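PDB 3EAF: ABC transporter, substrate binding protein from Aeropyrum pernix, which probably binds a solute outside the cell and hands it to a membrane-bound ABC transporter for uptake. Local coordinates for residues V7-D12 against A79-G84; N51-D56 against D73-I78; T97-Y102 against K114-Y119; K302-V307 against E318-A323. All blocks are in the same frame, centred on the assembly; numbering follows the deposited sequence.

Interaction 1: residues V7-D12 against A79-G84; sequences VGLLVD and AIIGWG
Parallel beta pairing in the sheet of the N-terminal lobe joins Gly8 and Leu10 to Ala79 and Ile81. Gly8 is bonded on both of its polar atoms: its N reaches Ala79 O at 3.0 Å, and its O receives Ile81 N at 2.8 Å. Leu10 N then bonds to Ile81 O at 2.8 Å. Glycine suits position 8, since a CB there would come within about 3.2 Å of Ile80 CG1. Leu9 and Ile81 project from the other face, with Leu9 CD1 3.8 Å from Ile81 CG2. The two faces are covered as in a Rossmann-like alpha/beta lobe of a periplasmic binding protein: helix 18-38 lies over Leu9 and Ile81, helix 61-74 over Ile80. Where the strands give way to loops, Asp12 lays its CB over the Trp83 indole, 4.0 Å from the centroid of the five-membered ring and 29° off its normal. With CG anti to the backbone N (chi1 -179°), the carboxylate is carried past the indole to Thr17. Trp83 NE1 also bonds to Thr17 OG1, fixing the turn of the indole, which meets Tyr24 and Trp233 edge-to-face beside a bound glycerol, consistent with a cleft-lining position.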
# COMPACT_ATOMS: atom_id res chain seq x y z
N VAL A 7 10.20 17.29 -6.66
CA VAL A 7 9.61 15.97 -6.46
C VAL A 7 8.10 16.04 -6.73
O VAL A 7 7.41 16.87 -6.16
CB VAL A 7 9.90 15.43 -5.03
CG1 VAL A 7 9.13 14.15 -4.75
CG2 VAL A 7 11.41 15.21 -4.83
N GLY A 8 7.60 15.16 -7.60
CA GLY A 8 6.18 15.08 -7.86
C GLY A 8 5.44 14.32 -6.78
O GLY A 8 5.96 13.36 -6.21
N LEU A 9 4.23 14.77 -6.47
CA LEU A 9 3.35 14.06 -5.56
C LEU A 9 2.01 13.83 -6.26
O LEU A 9 1.20 14.75 -6.38
CB LEU A 9 3.16 14.85 -4.25
CG LEU A 9 2.15 14.31 -3.22
CD1 LEU A 9 2.48 12.89 -2.80
CD2 LEU A 9 2.07 15.23 -2.01
N LEU A 10 1.81 12.60 -6.73
CA LEU A 10 0.59 12.23 -7.43
C LEU A 10 -0.37 11.53 -6.46
O LEU A 10 -0.04 10.49 -5.90
CB LEU A 10 0.94 11.31 -8.61
CG LEU A 10 -0.12 11.06 -9.68
CD1 LEU A 10 -0.22 12.23 -10.65
CD2 LEU A 10 0.20 9.77 -10.43
N VAL A 11 -1.53 12.13 -6.25
CA VAL A 11 -2.48 11.64 -5.25
C VAL A 11 -3.91 11.53 -5.79
O VAL A 11 -4.26 12.15 -6.79
CB VAL A 11 -2.47 12.52 -3.96
CG1 VAL A 11 -1.13 12.41 -3.24
CG2 VAL A 11 -2.82 13.99 -4.26
N ASP A 12 -4.71 10.71 -5.12
CA ASP A 12 -6.15 10.69 -5.38
C ASP A 12 -6.88 11.27 -4.17
O ASP A 12 -7.09 10.58 -3.17
CB ASP A 12 -6.63 9.26 -5.68
CG ASP A 12 -8.11 9.20 -5.99
OD1 ASP A 12 -8.76 10.28 -6.04
OD2 ASP A 12 -8.64 8.09 -6.19
N ALA A 79 12.28 12.56 -8.80
CA ALA A 79 11.54 11.53 -8.08
C ALA A 79 10.05 11.88 -8.05
O ALA A 79 9.69 13.05 -8.10
CB ALA A 79 12.08 11.36 -6.65
N ILE A 80 9.21 10.84 -8.00
CA ILE A 80 7.77 11.01 -7.85
C ILE A 80 7.26 10.08 -6.76
O ILE A 80 7.60 8.89 -6.73
CB ILE A 80 7.01 10.71 -9.17
CG1 ILE A 80 7.36 11.75 -10.24
CG2 ILE A 80 5.48 10.70 -8.94
CD1 ILE A 80 6.98 11.33 -11.67
N ILE A 81 6.45 10.65 -5.87
CA ILE A 81 5.70 9.89 -4.89
C ILE A 81 4.33 9.68 -5.51
O ILE A 81 3.54 10.63 -5.63
CB ILE A 81 5.61 10.65 -3.54
CG1 ILE A 81 7.02 10.99 -3.01
CG2 ILE A 81 4.76 9.88 -2.51
CD1 ILE A 81 7.90 9.78 -2.64
N GLY A 82 4.06 8.44 -5.93
CA GLY A 82 2.89 8.15 -6.75
C GLY A 82 1.78 7.37 -6.08
O GLY A 82 1.78 7.18 -4.86
N TRP A 83 0.85 6.88 -6.90
CA TRP A 83 -0.39 6.31 -6.39
C TRP A 83 -0.81 4.99 -7.08
O TRP A 83 -0.35 3.92 -6.69
CB TRP A 83 -1.52 7.36 -6.40
CG TRP A 83 -2.82 6.87 -5.81
CD1 TRP A 83 -3.97 6.59 -6.49
CD2 TRP A 83 -3.08 6.57 -4.43
NE1 TRP A 83 -4.94 6.13 -5.62
CE2 TRP A 83 -4.42 6.12 -4.35
CE3 TRP A 83 -2.31 6.65 -3.26
CZ2 TRP A 83 -5.00 5.74 -3.13
CZ3 TRP A 83 -2.90 6.27 -2.05
CH2 TRP A 83 -4.23 5.82 -2.00
N GLY A 84 -1.66 5.07 -8.10
CA GLY A 84 -2.45 3.91 -8.55
C GLY A 84 -1.69 2.82 -9.29
O GLY A 84 -0.71 3.11 -9.98

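Interaction 2: residues N51-D56 against D73-I78; sequences NYIKRD and DRYGVI
Ile53 lies flat against the phenol ring of Tyr75, and this is the tight half of the contact. Its CG1 stands 3.7 Å from the ring centroid and only 5° off the normal, a CH-pi contact over the middle of the face, while CG2 reaches Tyr75 CE2 at 3.7 Å. A chi2 of 99°, away from the usual staggered values, swings CD1 over the CG side of the ring and to within 4.4 Å of Val77 CG1. The branched side chain thus spreads over the aromatic face, with Phe71 also against it. The polar side is looser and nearer solvent. Arg74, which is exposed, passes its CG over the opposite face of the Tyr75 ring, and Tyr75 OH sits 3.2 Å above the centre of the Arg74 guanidinium. Arg55 approaches the ring at its edge, and its NH1 bonds to Lys54 O at 2.9 Å. Although Arg55 NH2 and Arg74 NH1 are 4.5 Å apart, both arginines form salt bridges to Glu70, whose carboxylate probably offsets their like charges. Replacing Tyr75 by an alanine would probably uncover Ile53 and take away the ring that Arg74 lies along. Gly76, with its positive phi of 48°, takes the chain out of the helix, a conformation that favours glycine. Strand 47-56, helix 61-74 and strand 79-82 make a beta-alpha-beta crossover that passes over strand 3-11, and the residues here pack the turn that follows its helix against its first strand, as in Rossmann-like folds.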
# COMPACT_ATOMS: atom_id res chain seq x y z
N ASN A 51 11.29 20.74 -3.06
CA ASN A 51 10.16 21.44 -3.61
C ASN A 51 9.24 20.38 -4.20
O ASN A 51 9.54 19.81 -5.26
CB ASN A 51 10.60 22.45 -4.68
CG ASN A 51 9.42 23.14 -5.37
OD1 ASN A 51 8.43 23.51 -4.73
ND2 ASN A 51 9.53 23.32 -6.68
N TYR A 52 8.15 20.08 -3.51
CA TYR A 52 7.22 19.06 -3.99
C TYR A 52 6.03 19.69 -4.69
O TYR A 52 5.55 20.76 -4.29
CB TYR A 52 6.78 18.10 -2.88
CG TYR A 52 5.80 18.67 -1.87
CD1 TYR A 52 4.42 18.51 -2.05
CD2 TYR A 52 6.25 19.33 -0.73
CE1 TYR A 52 3.51 19.02 -1.11
CE2 TYR A 52 5.35 19.84 0.21
CZ TYR A 52 3.98 19.68 0.01
OH TYR A 52 3.09 20.18 0.95
N ILE A 53 5.57 19.02 -5.75
CA ILE A 53 4.48 19.53 -6.57
C ILE A 53 3.30 18.54 -6.48
O ILE A 53 3.34 17.45 -7.05
CB ILE A 53 4.94 19.76 -8.05
CG1 ILE A 53 6.11 20.75 -8.13
CG2 ILE A 53 3.79 20.26 -8.91
CD1 ILE A 53 7.48 20.10 -8.26
N LYS A 54 2.27 18.92 -5.74
CA LYS A 54 1.13 18.04 -5.51
C LYS A 54 0.10 18.15 -6.62
O LYS A 54 -0.31 19.25 -7.00
CB LYS A 54 0.47 18.31 -4.16
CG LYS A 54 -0.57 17.27 -3.78
CD LYS A 54 -1.14 17.50 -2.39
CE LYS A 54 -2.35 18.41 -2.43
NZ LYS A 54 -3.04 18.44 -1.11
N ARG A 55 -0.33 17.00 -7.13
CA ARG A 55 -1.36 16.94 -8.17
C ARG A 55 -2.39 15.86 -7.84
O ARG A 55 -2.05 14.69 -7.72
CB ARG A 55 -0.72 16.64 -9.53
CG ARG A 55 0.18 17.76 -10.07
CD ARG A 55 -0.65 18.97 -10.49
NE ARG A 55 0.18 20.03 -11.05
CZ ARG A 55 0.62 21.08 -10.37
NH1 ARG A 55 0.30 21.22 -9.08
NH2 ARG A 55 1.36 22.00 -10.97
N ASP A 56 -3.65 16.27 -7.67
CA ASP A 56 -4.76 15.33 -7.49
C ASP A 56 -5.25 14.87 -8.85
O ASP A 56 -5.89 15.62 -9.59
CB ASP A 56 -5.89 15.97 -6.67
CG ASP A 56 -7.17 15.13 -6.66
OD1 ASP A 56 -7.12 13.88 -6.76
OD2 ASP A 56 -8.25 15.74 -6.52
N ASP A 73 8.70 17.49 -17.68
CA ASP A 73 9.04 18.50 -18.68
C ASP A 73 9.05 19.92 -18.13
O ASP A 73 9.95 20.70 -18.46
CB ASP A 73 8.12 18.40 -19.90
CG ASP A 73 8.36 17.13 -20.71
OD1 ASP A 73 9.49 16.61 -20.71
OD2 ASP A 73 7.41 16.66 -21.37
N ARG A 74 8.07 20.24 -17.29
CA ARG A 74 8.01 21.54 -16.65
C ARG A 74 8.93 21.62 -15.43
O ARG A 74 9.71 22.57 -15.31
CB ARG A 74 6.56 21.89 -16.26
CG ARG A 74 6.42 23.20 -15.53
CD ARG A 74 4.98 23.56 -15.28
NE ARG A 74 4.87 24.73 -14.41
CZ ARG A 74 3.72 25.24 -13.97
NH1 ARG A 74 2.57 24.67 -14.32
NH2 ARG A 74 3.72 26.30 -13.19
N TYR A 75 8.87 20.64 -14.53
CA TYR A 75 9.61 20.74 -13.26
C TYR A 75 10.93 19.99 -13.23
O TYR A 75 11.73 20.19 -12.32
CB TYR A 75 8.74 20.31 -12.08
CG TYR A 75 7.57 21.22 -11.83
CD1 TYR A 75 7.75 22.46 -11.21
CD2 TYR A 75 6.28 20.86 -12.21
CE1 TYR A 75 6.67 23.31 -10.97
CE2 TYR A 75 5.19 21.70 -11.99
CZ TYR A 75 5.40 22.92 -11.37
OH TYR A 75 4.33 23.76 -11.14
N GLY A 76 11.17 19.14 -14.23
CA GLY A 76 12.33 18.26 -14.22
C GLY A 76 12.52 17.52 -12.90
O GLY A 76 13.62 17.52 -12.34
N VAL A 77 11.45 16.90 -12.39
CA VAL A 77 11.54 16.16 -11.13
C VAL A 77 12.55 15.02 -11.23
O VAL A 77 12.78 14.50 -12.32
CB VAL A 77 10.16 15.60 -10.66
CG1 VAL A 77 9.15 16.73 -10.49
CG2 VAL A 77 9.63 14.52 -11.61
N ILE A 78 13.18 14.66 -10.11
CA ILE A 78 14.09 13.51 -10.08
C ILE A 78 13.47 12.33 -9.34
O ILE A 78 14.05 11.25 -9.27
CB ILE A 78 15.49 13.85 -9.44
CG1 ILE A 78 15.34 14.43 -8.03
CG2 ILE A 78 16.27 14.81 -10.35
CD1 ILE A 78 16.63 14.42 -7.23

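Interaction 3: residues T97-Y102 against K114-Y119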
# COMPACT_ATOMS: atom_id res chain seq x y z
N THR A 97 13.36 4.98 -18.56
CA THR A 97 13.91 5.81 -19.63
C THR A 97 14.31 7.20 -19.12
O THR A 97 15.44 7.66 -19.35
CB THR A 97 12.89 5.94 -20.78
OG1 THR A 97 12.58 4.64 -21.29
CG2 THR A 97 13.43 6.80 -21.92
N ASP A 98 13.40 7.84 -18.38
CA ASP A 98 13.59 9.20 -17.87
C ASP A 98 14.43 9.29 -16.60
O ASP A 98 14.78 10.39 -16.17
CB ASP A 98 12.24 9.86 -17.66
CG ASP A 98 11.46 10.03 -18.95
OD1 ASP A 98 12.11 10.13 -20.02
OD2 ASP A 98 10.22 10.05 -18.89
N LYS A 99 14.73 8.14 -16.00
CA LYS A 99 15.55 8.05 -14.78
C LYS A 99 14.95 8.80 -13.60
O LYS A 99 15.65 9.55 -12.90
CB LYS A 99 16.99 8.51 -15.05
CG LYS A 99 17.71 7.75 -16.14
CD LYS A 99 19.22 7.86 -15.96
CE LYS A 99 19.97 7.88 -17.28
NZ LYS A 99 19.79 6.63 -18.06
N ILE A 100 13.66 8.59 -13.37
CA ILE A 100 12.93 9.21 -12.26
C ILE A 100 12.57 8.14 -11.23
O ILE A 100 11.86 7.18 -11.56
CB ILE A 100 11.65 9.94 -12.76
CG1 ILE A 100 12.02 11.09 -13.72
CG2 ILE A 100 10.79 10.45 -11.59
CD1 ILE A 100 10.82 11.82 -14.35
N THR A 101 13.09 8.29 -10.01
CA THR A 101 12.78 7.35 -8.92
C THR A 101 11.29 7.46 -8.55
O THR A 101 10.78 8.55 -8.28
CB THR A 101 13.67 7.59 -7.67
OG1 THR A 101 15.00 7.12 -7.93
CG2 THR A 101 13.13 6.84 -6.45
N TYR A 102 10.60 6.32 -8.56
CA TYR A 102 9.14 6.32 -8.42
C TYR A 102 8.74 5.45 -7.24
O TYR A 102 8.91 4.23 -7.26
CB TYR A 102 8.50 5.79 -9.71
CG TYR A 102 7.11 6.34 -10.00
CD1 TYR A 102 6.93 7.35 -10.93
CD2 TYR A 102 5.99 5.84 -9.34
CE1 TYR A 102 5.67 7.86 -11.20
CE2 TYR A 102 4.72 6.35 -9.61
CZ TYR A 102 4.57 7.36 -10.54
OH TYR A 102 3.33 7.88 -10.82
N LYS A 114 11.03 -3.53 -12.48
CA LYS A 114 11.19 -2.23 -13.14
C LYS A 114 12.22 -1.42 -12.36
O LYS A 114 12.04 -1.19 -11.17
CB LYS A 114 9.85 -1.49 -13.23
CG LYS A 114 8.72 -2.27 -13.90
CD LYS A 114 8.99 -2.48 -15.38
CE LYS A 114 7.82 -3.16 -16.07
NZ LYS A 114 8.17 -3.63 -17.44
N PRO A 115 13.32 -1.01 -13.02
CA PRO A 115 14.49 -0.50 -12.29
C PRO A 115 14.27 0.73 -11.41
O PRO A 115 14.99 0.90 -10.44
CB PRO A 115 15.50 -0.19 -13.41
CG PRO A 115 15.05 -1.06 -14.57
CD PRO A 115 13.55 -1.02 -14.48
N PHE A 116 13.30 1.59 -11.73
CA PHE A 116 13.13 2.83 -10.97
C PHE A 116 11.93 2.84 -10.03
O PHE A 116 11.66 3.86 -9.39
CB PHE A 116 13.14 4.06 -11.90
CG PHE A 116 14.52 4.48 -12.30
CD1 PHE A 116 15.16 5.53 -11.64
CD2 PHE A 116 15.20 3.81 -13.32
CE1 PHE A 116 16.46 5.92 -12.00
CE2 PHE A 116 16.50 4.20 -13.70
CZ PHE A 116 17.13 5.26 -13.03
N ASN A 117 11.23 1.71 -9.93
CA ASN A 117 10.06 1.59 -9.05
C ASN A 117 10.37 0.92 -7.71
O ASN A 117 10.98 -0.16 -7.67
CB ASN A 117 8.91 0.88 -9.76
CG ASN A 117 8.33 1.71 -10.90
OD1 ASN A 117 7.38 2.48 -10.71
ND2 ASN A 117 8.91 1.57 -12.08
N PHE A 118 9.95 1.57 -6.63
CA PHE A 118 10.18 1.09 -5.27
C PHE A 118 8.92 1.33 -4.43
O PHE A 118 8.13 2.23 -4.72
CB PHE A 118 11.34 1.84 -4.60
CG PHE A 118 12.67 1.67 -5.29
CD1 PHE A 118 13.57 0.69 -4.86
CD2 PHE A 118 13.05 2.50 -6.34
CE1 PHE A 118 14.80 0.53 -5.48
CE2 PHE A 118 14.29 2.36 -6.97
CZ PHE A 118 15.17 1.37 -6.54
N TYR A 119 8.72 0.51 -3.41
CA TYR A 119 7.72 0.79 -2.38
C TYR A 119 8.14 0.06 -1.11
O TYR A 119 8.69 -1.03 -1.19
CB TYR A 119 6.29 0.41 -2.82
CG TYR A 119 6.16 -0.93 -3.53
CD1 TYR A 119 6.03 -2.12 -2.81
CD2 TYR A 119 6.14 -1.00 -4.93
CE1 TYR A 119 5.92 -3.35 -3.45
CE2 TYR A 119 6.02 -2.24 -5.58
CZ TYR A 119 5.91 -3.40 -4.83
OH TYR A 119 5.78 -4.62 -5.47
O HOH W 1 6.73 2.27 -7.79
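Tyr102 and Asn117 form a parallel bridge, with Tyr102 N bonded to Phe116 O at 2.8 Å and Phe118 N to Tyr102 O at 2.9 Å. Short strand 117-118 thereby closes one edge of the Rossmann-like sheet of the N-terminal lobe. Before the bridge, Phe116 turns its ring against the chain leaving helix 85-98. Lys99 CA lies over one ring face, 3.8 Å from the centroid and 22° off the normal, in a CH-pi contact. Positive phi at Lys99 (60°), part of a Schellman motif, turns CA, with CB beside it, to the ring, and Phe116 CB rests 3.4 Å from Ile100 O. Lys321 of helix 317-326 also touches this ring, so a broad, flat side chain suits the place. A serine instead of Phe116 would probably open a gap between the helix end and the edge strand and leave Lys99 without its apolar cover. Further on, Phe118 stacks on His346 and meets Tyr341, a magnesium ligand, edge-to-face. Thr101 OG1 is hydrogen-bonded to Gly317 O. Tyr102 and Asn117 run side by side, with ring and amide planes 42° apart and Asn117 OD1 3.6 Å from Tyr102 CB; one water stands 3.0 Å from both Tyr102 O and Asn117 OD1.

Interaction 4: residues K302-V307 against E318-A323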
# COMPACT_ATOMS: atom_id res chain seq x y z
N LYS A 302 15.69 8.99 3.13
CA LYS A 302 16.79 8.08 3.45
C LYS A 302 17.71 7.87 2.25
O LYS A 302 18.93 7.81 2.41
CB LYS A 302 16.26 6.75 4.02
CG LYS A 302 15.52 6.89 5.36
CD LYS A 302 16.38 6.53 6.57
CE LYS A 302 15.55 6.56 7.84
NZ LYS A 302 16.21 5.92 9.01
N ALA A 303 17.13 7.79 1.05
CA ALA A 303 17.92 7.70 -0.19
C ALA A 303 18.82 8.93 -0.37
O ALA A 303 20.01 8.79 -0.65
CB ALA A 303 17.01 7.51 -1.40
N ILE A 304 18.25 10.12 -0.20
CA ILE A 304 18.99 11.38 -0.29
C ILE A 304 20.13 11.46 0.74
O ILE A 304 21.23 11.91 0.42
CB ILE A 304 18.06 12.62 -0.14
CG1 ILE A 304 17.03 12.63 -1.27
CG2 ILE A 304 18.87 13.93 -0.11
CD1 ILE A 304 15.85 13.52 -1.01
N GLU A 305 19.85 11.02 1.96
CA GLU A 305 20.86 10.98 3.02
C GLU A 305 21.98 9.99 2.74
O GLU A 305 23.01 10.01 3.42
CB GLU A 305 20.20 10.67 4.37
CG GLU A 305 19.30 11.78 4.88
CD GLU A 305 18.48 11.37 6.08
OE1 GLU A 305 18.22 10.15 6.28
OE2 GLU A 305 18.06 12.28 6.83
N SER A 306 21.78 9.13 1.74
CA SER A 306 22.72 8.08 1.35
C SER A 306 23.59 8.45 0.14
O SER A 306 24.47 7.67 -0.25
CB SER A 306 21.97 6.78 1.03
OG SER A 306 21.19 6.36 2.13
N VAL A 307 23.34 9.62 -0.46
CA VAL A 307 24.13 10.07 -1.61
C VAL A 307 24.96 11.32 -1.32
O VAL A 307 24.68 12.05 -0.36
CB VAL A 307 23.26 10.29 -2.89
CG1 VAL A 307 22.53 9.02 -3.28
CG2 VAL A 307 22.28 11.45 -2.72
N GLU A 318 18.79 8.73 -10.84
CA GLU A 318 19.66 7.55 -10.91
C GLU A 318 20.53 7.38 -9.66
O GLU A 318 20.79 6.25 -9.24
CB GLU A 318 20.54 7.61 -12.16
CG GLU A 318 21.35 6.35 -12.41
CD GLU A 318 22.06 6.38 -13.75
OE1 GLU A 318 22.93 7.27 -13.95
OE2 GLU A 318 21.74 5.53 -14.60
N ALA A 319 20.98 8.49 -9.08
CA ALA A 319 21.73 8.44 -7.82
C ALA A 319 20.82 7.92 -6.71
O ALA A 319 21.25 7.14 -5.86
CB ALA A 319 22.28 9.82 -7.46
N LEU A 320 19.56 8.34 -6.73
CA LEU A 320 18.56 7.90 -5.75
C LEU A 320 18.21 6.42 -5.90
O LEU A 320 18.13 5.70 -4.90
CB LEU A 320 17.29 8.76 -5.84
CG LEU A 320 17.41 10.23 -5.40
CD1 LEU A 320 16.14 10.99 -5.71
CD2 LEU A 320 17.76 10.35 -3.92
N LYS A 321 18.02 5.97 -7.15
CA LYS A 321 17.75 4.54 -7.43
C LYS A 321 18.86 3.64 -6.89
O LYS A 321 18.60 2.62 -6.26
CB LYS A 321 17.58 4.27 -8.93
CG LYS A 321 18.04 2.85 -9.34
CD LYS A 321 17.58 2.46 -10.72
CE LYS A 321 18.66 1.70 -11.49
NZ LYS A 321 19.12 0.43 -10.89
N GLU A 322 20.10 4.02 -7.17
CA GLU A 322 21.25 3.21 -6.81
C GLU A 322 21.45 3.15 -5.29
O GLU A 322 21.81 2.10 -4.75
CB GLU A 322 22.50 3.70 -7.55
CG GLU A 322 22.40 3.45 -9.07
CD GLU A 322 23.65 3.84 -9.84
OE1 GLU A 322 24.63 4.33 -9.24
OE2 GLU A 322 23.64 3.65 -11.09
N ALA A 323 21.19 4.27 -4.62
CA ALA A 323 21.21 4.33 -3.16
C ALA A 323 20.15 3.42 -2.54
O ALA A 323 20.40 2.78 -1.53
CB ALA A 323 21.01 5.77 -2.69
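With chi1 of -58°, Val307 places CG1 anti to its carbonyl carbon, and that methyl settles between Ala319 and Ala323, one helical turn apart. It lies 3.4 Å from Ala319 O and 3.6 Å from Ala323 CB. Leu320 has a similar first torsion (-68°), and its chi2 of 173° extends CD1 and leaves CD2 as the branch turned to the other segment. There CD2 touches Ile304 CG1 at 3.6 Å and Ala303 CB at 3.9 Å, the Ile304 and Leu320 side chains lying alongside each other and pointing the same way. No hydrogen bond crosses between 302-307 and 318-323; the contact is purely packing. Alanines suit it because their small side chains let the backbones close in: the CA atoms of Ala303 and Ala323 are 5.6 Å apart, and Ala303 O rests 3.8 Å from Ala323 CB. What meets here is the C-terminal part of helix 288-304 and the flank of helix 317-326, two late parts of the chain that pack back onto the N-terminal lobe, as happens in periplasmic binding proteins whose chain crosses between lobes more than once. Ile304 reaches Val48 and Ile50 of strand 47-56, and Leu320 reaches Thr101. A type I turn from Ile304 to Val307 follows on. Ser306 pairs its hydroxyl with Lys302 O at 2.7 Å, giving its polar group a partner within its own segment, while its CB faces Ala323 CB. On helix 317-326, Lys321 forms a salt bridge to Glu325, a magnesium ligand.

In the fold
All four contacts belong to the N-terminal lobe. Along its sheet, from 47-56 onward, the strands run 47-56, 3-11, 79-82, 101-104, 117-118, so interaction 2 begins at one side, interaction 1 joins the middle and interaction 3 closes the far edge. The centres of interactions 1 and 2 are about 9 Å apart, those of 1 and 3 about 12 Å. In sequence, interaction 2 falls within the span bridged by interaction 1; interaction 3 follows, and interaction 4 comes some 180 residues later. Its helix 317-326 nevertheless returns to touch interaction 3, the two centres being about 12 Å apart. Distant parts of the sequence thus complete one lobe, with the magnesium site near interactions 3 and 4.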